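Local atomic coordinates of Pa14_01140 (PDB entry 6OX6), a protein that acts as the immunity protein to the type VI secretion effector Tas1, a (p)ppApp-synthesizing toxin, and probably helps to prevent the toxin's early activation. Residues K5-A8 with F9-D13; D51-L54 with F55-L59; E64-R67 with E68-E71. All blocks are in the same frame, centred on the assembly; numbering follows the deposited sequence.

How the interactions relate
All three contacts are local, each spanning a helix start, and follow one another along a chain with a four-stranded antiparallel sheet. Interaction 1 builds helix 7-11 before strand 14-18, interaction 2 opens helix 53-61, and interaction 3 turns edge strand 63-65 into helix 67-72. The centres of interactions 1 and 2 lie about 16 Å apart, yet Lys5 NZ approaches Asn56 OD1 to 2.7 Å. Interactions 1 and 3, also about 16 Å apart, are tied by the Arg12-Glu64 salt bridge. Interactions 2 and 3, about 18 Å apart, do not touch and lie on opposite sides of the chain's centre. Helix 53-61 and the start of helix 7-11 thus face Tas1, whereas residues 64-71 do not touch it.

Interaction 1. Residues K5-A8 with F9-D13; sequences KGEA and FARRD
With CG opposite its carbonyl carbon (chi1 -73°), Phe9 turns its ring back toward the start of helix 7-11, so that CD1 lies 4.1 Å from Lys5 CA. Arg11 bends at chi2 and chi3 (chi3 -43°), folding its guanidinium back over the preceding turn. Ala8 CA lies 3.8 Å above one face of that group, offset toward the rim, while Glu7 CB sits at its edge near the plane. The Glu7 carboxylate remains farther off: OE2 is 3.9 Å from Arg11 NH1, a long salt bridge, and the two planes are 82° apart. Arg12 extends from CG to NE and brings NH2 within 4.1 Å of Ala8 CB, an oblique approach to its guanidinium.

The backbone explains why these residues are neighbours. Gly6 holds the N-cap position, with phi and psi that would jam a CB against the preceding carbonyl oxygen. Arg11 N donates to Glu7 O at 3.0 Å, and Arg12 N donates to Ala8 O at 3.0 Å, whereas the bond from Ala10 N to Gly6 O is weak at 3.4 Å. Arg12 then leaves helical geometry, ending a short helix.

The stronger polar partners lie beyond the two segments. Arg12 NH1 forms a salt bridge with Glu64, and Lys5 NZ bonds to Asn56 OD1 and to the carbonyl oxygens of Trp409 and Leu412 of the Tas1 chain, with a cation-pi contact to that Trp409. Phe9 meets Trp27 edge-to-face. The chemistry therefore divides: the long Glu7-Arg11 attraction probably adds little directional restraint, while backbone bonds hold the turn, and Lys5, just ahead of the N-cap, joins immunity protein to toxin.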
loop_
_atom_site.group_PDB
_atom_site.type_symbol
_atom_site.label_atom_id
_atom_site.label_comp_id
_atom_site.label_asym_id
_atom_site.label_seq_id
_atom_site.Cartn_x
_atom_site.Cartn_y
_atom_site.Cartn_z
ATOM N N LYS B 5 -6.981 -9.915 11.194
ATOM C CA LYS B 5 -7.793 -11.086 10.854
ATOM C C LYS B 5 -7.927 -12.016 12.062
ATOM O O LYS B 5 -7.071 -12.053 12.948
ATOM C CB LYS B 5 -7.197 -11.852 9.664
ATOM C CG LYS B 5 -7.298 -11.105 8.312
ATOM C CD LYS B 5 -6.652 -11.898 7.155
ATOM C CE LYS B 5 -6.710 -11.122 5.837
ATOM N NZ LYS B 5 -5.930 -11.810 4.715
ATOM N N GLY B 6 -9.030 -12.755 12.101
ATOM C CA GLY B 6 -9.281 -13.680 13.196
ATOM C C GLY B 6 -10.492 -13.368 14.060
ATOM O O GLY B 6 -11.617 -13.254 13.556
ATOM N N GLU B 7 -10.244 -13.189 15.366
ATOM C CA GLU B 7 -11.291 -13.296 16.377
ATOM C C GLU B 7 -12.502 -12.415 16.083
ATOM O O GLU B 7 -13.647 -12.892 16.106
ATOM C CB GLU B 7 -10.705 -13.005 17.759
ATOM C CG GLU B 7 -10.549 -14.359 18.464
ATOM C CD GLU B 7 -10.006 -14.192 19.903
ATOM O OE1 GLU B 7 -8.994 -14.833 20.312
ATOM O OE2 GLU B 7 -10.732 -13.483 20.666
ATOM N N ALA B 8 -12.264 -11.145 15.752
ATOM C CA ALA B 8 -13.341 -10.169 15.598
ATOM C C ALA B 8 -14.265 -10.501 14.431
ATOM O O ALA B 8 -15.494 -10.367 14.540
ATOM C CB ALA B 8 -12.745 -8.776 15.395
ATOM N N PHE B 9 -13.683 -10.885 13.284
ATOM C CA PHE B 9 -14.471 -11.203 12.104
ATOM C C PHE B 9 -15.373 -12.408 12.322
ATOM O O PHE B 9 -16.393 -12.563 11.641
ATOM C CB PHE B 9 -13.523 -11.457 10.932
ATOM C CG PHE B 9 -12.889 -10.207 10.410
ATOM C CD1 PHE B 9 -11.689 -9.754 10.937
ATOM C CD2 PHE B 9 -13.523 -9.457 9.436
ATOM C CE1 PHE B 9 -11.114 -8.581 10.472
ATOM C CE2 PHE B 9 -12.955 -8.284 8.959
ATOM C CZ PHE B 9 -11.743 -7.843 9.485
ATOM N N ALA B 10 -14.990 -13.301 13.212
ATOM C CA ALA B 10 -15.877 -14.405 13.513
ATOM C C ALA B 10 -16.885 -14.047 14.588
ATOM O O ALA B 10 -17.922 -14.706 14.674
ATOM C CB ALA B 10 -15.083 -15.637 13.937
ATOM N N ARG B 11 -16.534 -13.076 15.427
ATOM C CA ARG B 11 -17.402 -12.547 16.479
ATOM C C ARG B 11 -18.631 -11.719 16.041
ATOM O O ARG B 11 -19.710 -11.855 16.619
ATOM C CB ARG B 11 -16.575 -11.740 17.486
ATOM C CG ARG B 11 -15.927 -12.581 18.573
ATOM C CD ARG B 11 -15.960 -11.869 19.915
ATOM N NE ARG B 11 -15.614 -10.457 19.793
ATOM C CZ ARG B 11 -14.381 -10.004 19.584
ATOM N NH1 ARG B 11 -13.370 -10.855 19.473
ATOM N NH2 ARG B 11 -14.159 -8.701 19.486
ATOM N N ARG B 12 -18.462 -10.866 15.027
ATOM C CA ARG B 12 -19.519 -9.965 14.593
ATOM C C ARG B 12 -19.228 -9.211 13.308
ATOM O O ARG B 12 -18.127 -9.269 12.777
ATOM C CB ARG B 12 -19.631 -8.868 15.657
ATOM C CG ARG B 12 -18.363 -8.024 15.730
ATOM C CD ARG B 12 -18.203 -7.240 17.022
ATOM N NE ARG B 12 -16.800 -6.931 17.275
ATOM C CZ ARG B 12 -16.161 -5.880 16.770
ATOM N NH1 ARG B 12 -16.801 -5.026 15.994
ATOM N NH2 ARG B 12 -14.882 -5.682 17.045
ATOM N N ASP B 13 -20.246 -8.514 12.809
ATOM C CA ASP B 13 -20.070 -7.598 11.702
ATOM C C ASP B 13 -18.981 -6.580 12.017
ATOM O O ASP B 13 -18.825 -6.140 13.157
ATOM C CB ASP B 13 -21.387 -6.887 11.399
ATOM C CG ASP B 13 -22.458 -7.830 10.836
ATOM O OD1 ASP B 13 -22.218 -9.057 10.721
ATOM O OD2 ASP B 13 -23.529 -7.319 10.455
#

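Interaction 2. Residues D51-L54 with F55-L59; sequences DNRL and FNDAL
Asn52 accepts hydrogen bonds from Phe55 and Asn56 at the start of helix 53-61. At the N-cap, Asn52 OD1 receives Phe55 N at 2.9 Å, in the carbonyl plane and on a lone pair; with CG anti to the backbone N (chi1 173°), the amide folds alongside the first turn, where OD1 can meet this N-H. Asn52 O has two donors from Asn56: the backbone N at 3.0 Å, and ND2 at 2.9 Å, which comes from above the carbonyl plane although the oxygen lies close to the plane of the Asn56 amide. ND2 also bonds to His50 O, and OD1 takes a bond from Lys5 NZ. Farther along, Asp57 N and Ala58 N bond to Arg53 O and Leu54 O.

The charged pair is one turn apart. Bends at chi2 and chi3 curl Arg53 back into a salt bridge, NH1 to Asp57 OD2 at 2.9 Å; the oxygen lies near the guanidinium plane, but the nitrogen stands above the carboxylate plane. Leu54 CB, next in the chain, sits 3.8 Å above the guanidinium centre and backs that face. Glu21 shares NH1, and NH2 forms a salt bridge with Asp296 of the Tas1 chain. A water donates to Asp57 OD1 at 2.8 Å and also to Arg53 O.

In apolar packing, Leu54 touches Phe38 and Phe55 meets Tyr25 edge-to-face. The whole is an asparagine N-cap opening a helix packed on the sheet, its first turn placed at the Tas1 interface.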
loop_
_atom_site.group_PDB
_atom_site.type_symbol
_atom_site.label_atom_id
_atom_site.label_comp_id
_atom_site.label_asym_id
_atom_site.label_seq_id
_atom_site.Cartn_x
_atom_site.Cartn_y
_atom_site.Cartn_z
ATOM N N ASP B 51 -9.001 -12.212 -0.556
ATOM C CA ASP B 51 -7.587 -11.923 -0.799
ATOM C C ASP B 51 -7.373 -10.647 -1.619
ATOM O O ASP B 51 -6.282 -10.449 -2.155
ATOM C CB ASP B 51 -6.899 -13.103 -1.482
ATOM C CG ASP B 51 -7.336 -13.279 -2.919
ATOM O OD1 ASP B 51 -8.497 -12.926 -3.253
ATOM O OD2 ASP B 51 -6.516 -13.802 -3.709
ATOM N N ASN B 52 -8.382 -9.781 -1.713
ATOM C CA ASN B 52 -8.271 -8.571 -2.521
ATOM C C ASN B 52 -7.218 -7.621 -1.948
ATOM O O ASN B 52 -7.142 -7.405 -0.740
ATOM C CB ASN B 52 -9.621 -7.866 -2.580
ATOM C CG ASN B 52 -9.549 -6.532 -3.260
ATOM O OD1 ASN B 52 -9.459 -5.473 -2.610
ATOM N ND2 ASN B 52 -9.574 -6.562 -4.578
ATOM N N ARG B 53 -6.418 -7.028 -2.834
ATOM C CA ARG B 53 -5.300 -6.184 -2.418
ATOM C C ARG B 53 -5.767 -5.021 -1.544
ATOM O O ARG B 53 -5.235 -4.785 -0.455
ATOM C CB ARG B 53 -4.582 -5.661 -3.668
ATOM C CG ARG B 53 -3.204 -5.052 -3.409
ATOM C CD ARG B 53 -3.275 -3.556 -3.033
ATOM N NE ARG B 53 -4.147 -2.771 -3.916
ATOM C CZ ARG B 53 -4.396 -1.467 -3.759
ATOM N NH1 ARG B 53 -3.862 -0.810 -2.739
ATOM N NH2 ARG B 53 -5.198 -0.820 -4.604
ATOM N N LEU B 54 -6.722 -4.245 -2.038
ATOM C CA LEU B 54 -7.100 -3.015 -1.343
ATOM C C LEU B 54 -7.797 -3.338 -0.025
ATOM O O LEU B 54 -7.571 -2.675 0.998
ATOM C CB LEU B 54 -7.989 -2.175 -2.267
ATOM C CG LEU B 54 -8.561 -0.843 -1.769
ATOM C CD1 LEU B 54 -7.410 0.097 -1.426
ATOM C CD2 LEU B 54 -9.517 -0.221 -2.833
ATOM N N PHE B 55 -8.581 -4.413 -0.003
ATOM C CA PHE B 55 -9.184 -4.850 1.250
ATOM C C PHE B 55 -8.131 -5.195 2.305
ATOM O O PHE B 55 -8.240 -4.780 3.465
ATOM C CB PHE B 55 -10.076 -6.060 1.009
ATOM C CG PHE B 55 -10.624 -6.653 2.293
ATOM C CD1 PHE B 55 -11.534 -5.934 3.060
ATOM C CD2 PHE B 55 -10.198 -7.899 2.751
ATOM C CE1 PHE B 55 -12.042 -6.451 4.233
ATOM C CE2 PHE B 55 -10.708 -8.425 3.947
ATOM C CZ PHE B 55 -11.626 -7.703 4.682
ATOM N N ASN B 56 -7.128 -5.992 1.930
ATOM C CA ASN B 56 -6.079 -6.319 2.884
ATOM C C ASN B 56 -5.265 -5.082 3.272
ATOM O O ASN B 56 -4.775 -4.997 4.399
ATOM C CB ASN B 56 -5.185 -7.422 2.312
ATOM C CG ASN B 56 -5.844 -8.801 2.427
ATOM O OD1 ASN B 56 -5.694 -9.468 3.445
ATOM N ND2 ASN B 56 -6.589 -9.209 1.412
ATOM N N ASP B 57 -5.136 -4.095 2.375
ATOM C CA ASP B 57 -4.535 -2.828 2.802
ATOM C C ASP B 57 -5.398 -2.152 3.859
ATOM O O ASP B 57 -4.880 -1.582 4.832
ATOM C CB ASP B 57 -4.314 -1.891 1.612
ATOM C CG ASP B 57 -3.033 -2.207 0.840
ATOM O OD1 ASP B 57 -2.342 -3.167 1.207
ATOM O OD2 ASP B 57 -2.701 -1.486 -0.131
ATOM N N ALA B 58 -6.715 -2.194 3.670
ATOM C CA ALA B 58 -7.640 -1.591 4.625
ATOM C C ALA B 58 -7.532 -2.259 5.979
ATOM O O ALA B 58 -7.585 -1.585 7.015
ATOM C CB ALA B 58 -9.067 -1.678 4.089
ATOM N N LEU B 59 -7.326 -3.576 6.002
ATOM C CA LEU B 59 -7.139 -4.249 7.287
ATOM C C LEU B 59 -5.867 -3.788 7.958
ATOM O O LEU B 59 -5.836 -3.613 9.183
ATOM C CB LEU B 59 -7.096 -5.760 7.124
ATOM C CG LEU B 59 -8.338 -6.372 6.501
ATOM C CD1 LEU B 59 -8.270 -7.907 6.561
ATOM C CD2 LEU B 59 -9.563 -5.869 7.223
HETATM O O HOH W 1 -2.817 -5.810 0.283
#

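Interaction 3. Residues E64-R67 with E68-E71; sequences EITR and EEYE
Thr66 and Glu69 grip each other in both directions. Thr66 OG1 accepts from Glu69 N at 3.1 Å, with a nearly straight N-H angle of 171°, and Glu69 OE2 accepts from Thr66 N at 3.1 Å, the donor standing above the carboxylate plane. The pair forms a capping box at the start of helix 67-72. Chi1 of 72° sets the Thr66 hydroxyl between its own N and carbonyl carbon, turned to the helix start. A water accepts from Glu68 N at 2.8 Å, giving another amide of the first turn a partner.

Next to the box, Ile65 lays CB 3.6 Å from Glu69 OE2 and sends CD1 to 4.0 Å from Tyr70 CB. Backbone bonds from Tyr70 N to Thr66 O and from Glu71 N to Arg67 O then carry the helix forward.

On the helix flank, Arg67, its CG anti to the backbone N (chi1 178°), crosses the extended Glu71 chain obliquely. Glu71 OE2 lies 3.3 Å from Arg67 CG and 3.2 Å from Arg67 NE, a salt bridge well out of the guanidinium plane.

Farther out, Ile65 makes backbone hydrogen bonds to Tyr15 of strand 14-18, fixing the strand before the cap. The Tyr70 ring meets that of Tyr15, and Tyr70 OH bonds to Glu43 OE2.

Directed hydrogen bonds thus define the helix start, whereas Arg67 and Glu71 attract through charge alone, since no N-H points at the oxygen.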
loop_
_atom_site.group_PDB
_atom_site.type_symbol
_atom_site.label_atom_id
_atom_site.label_comp_id
_atom_site.label_asym_id
_atom_site.label_seq_id
_atom_site.Cartn_x
_atom_site.Cartn_y
_atom_site.Cartn_z
ATOM N N GLU B 64 -11.425 0.765 12.425
ATOM C CA GLU B 64 -12.774 0.260 12.565
ATOM C C GLU B 64 -13.735 1.432 12.788
ATOM O O GLU B 64 -13.405 2.398 13.476
ATOM C CB GLU B 64 -12.828 -0.754 13.722
ATOM C CG GLU B 64 -14.176 -1.397 13.904
ATOM C CD GLU B 64 -14.164 -2.668 14.746
ATOM O OE1 GLU B 64 -13.074 -3.129 15.168
ATOM O OE2 GLU B 64 -15.271 -3.225 14.945
ATOM N N ILE B 65 -14.912 1.365 12.165
ATOM C CA ILE B 65 -15.986 2.326 12.377
ATOM C C ILE B 65 -17.258 1.552 12.723
ATOM O O ILE B 65 -17.275 0.316 12.755
ATOM C CB ILE B 65 -16.205 3.241 11.151
ATOM C CG1 ILE B 65 -16.511 2.384 9.913
ATOM C CG2 ILE B 65 -14.968 4.149 10.934
ATOM C CD1 ILE B 65 -16.907 3.173 8.611
ATOM N N THR B 66 -18.329 2.297 12.989
ATOM C CA THR B 66 -19.599 1.694 13.358
ATOM C C THR B 66 -20.487 1.501 12.130
ATOM O O THR B 66 -20.266 2.091 11.063
ATOM C CB THR B 66 -20.332 2.556 14.388
ATOM O OG1 THR B 66 -20.820 3.735 13.744
ATOM C CG2 THR B 66 -19.415 2.955 15.512
ATOM N N ARG B 67 -21.542 0.718 12.331
ATOM C CA ARG B 67 -22.518 0.451 11.290
ATOM C C ARG B 67 -23.176 1.756 10.857
ATOM O O ARG B 67 -23.398 1.974 9.666
ATOM C CB ARG B 67 -23.577 -0.536 11.785
ATOM C CG ARG B 67 -24.674 -0.829 10.774
ATOM C CD ARG B 67 -25.594 -1.935 11.262
ATOM N NE ARG B 67 -27.002 -1.588 11.098
ATOM C CZ ARG B 67 -27.620 -0.630 11.783
ATOM N NH1 ARG B 67 -26.953 0.079 12.684
ATOM N NH2 ARG B 67 -28.905 -0.383 11.569
ATOM N N GLU B 68 -23.489 2.628 11.815
ATOM C CA GLU B 68 -24.108 3.900 11.453
ATOM C C GLU B 68 -23.150 4.765 10.635
ATOM O O GLU B 68 -23.544 5.339 9.615
ATOM C CB GLU B 68 -24.603 4.655 12.696
ATOM C CG GLU B 68 -24.953 6.127 12.427
ATOM C CD GLU B 68 -23.731 7.055 12.564
ATOM O OE1 GLU B 68 -22.853 6.754 13.407
ATOM O OE2 GLU B 68 -23.627 8.059 11.812
ATOM N N GLU B 69 -21.884 4.869 11.056
ATOM C CA GLU B 69 -20.920 5.645 10.279
ATOM C C GLU B 69 -20.802 5.110 8.858
ATOM O O GLU B 69 -20.780 5.879 7.889
ATOM C CB GLU B 69 -19.546 5.624 10.942
ATOM C CG GLU B 69 -19.475 6.304 12.272
ATOM C CD GLU B 69 -18.086 6.202 12.860
ATOM O OE1 GLU B 69 -17.195 7.014 12.499
ATOM O OE2 GLU B 69 -17.870 5.248 13.630
ATOM N N TYR B 70 -20.670 3.791 8.723
ATOM C CA TYR B 70 -20.597 3.189 7.396
ATOM C C TYR B 70 -21.836 3.517 6.580
ATOM O O TYR B 70 -21.737 3.941 5.422
ATOM C CB TYR B 70 -20.428 1.680 7.509
ATOM C CG TYR B 70 -20.409 0.988 6.165
ATOM C CD1 TYR B 70 -19.232 0.833 5.477
ATOM C CD2 TYR B 70 -21.589 0.523 5.572
ATOM C CE1 TYR B 70 -19.193 0.207 4.261
ATOM C CE2 TYR B 70 -21.564 -0.097 4.338
ATOM C CZ TYR B 70 -20.360 -0.246 3.695
ATOM O OH TYR B 70 -20.295 -0.858 2.484
ATOM N N GLU B 71 -23.020 3.339 7.173
ATOM C CA GLU B 71 -24.240 3.536 6.398
ATOM C C GLU B 71 -24.460 4.999 6.064
ATOM O O GLU B 71 -25.018 5.314 5.007
ATOM C CB GLU B 71 -25.434 2.970 7.153
ATOM C CG GLU B 71 -25.391 1.464 7.220
ATOM C CD GLU B 71 -26.570 0.891 7.980
ATOM O OE1 GLU B 71 -27.453 1.686 8.376
ATOM O OE2 GLU B 71 -26.616 -0.349 8.169
HETATM O O HOH W 2 -23.905 2.332 14.553
#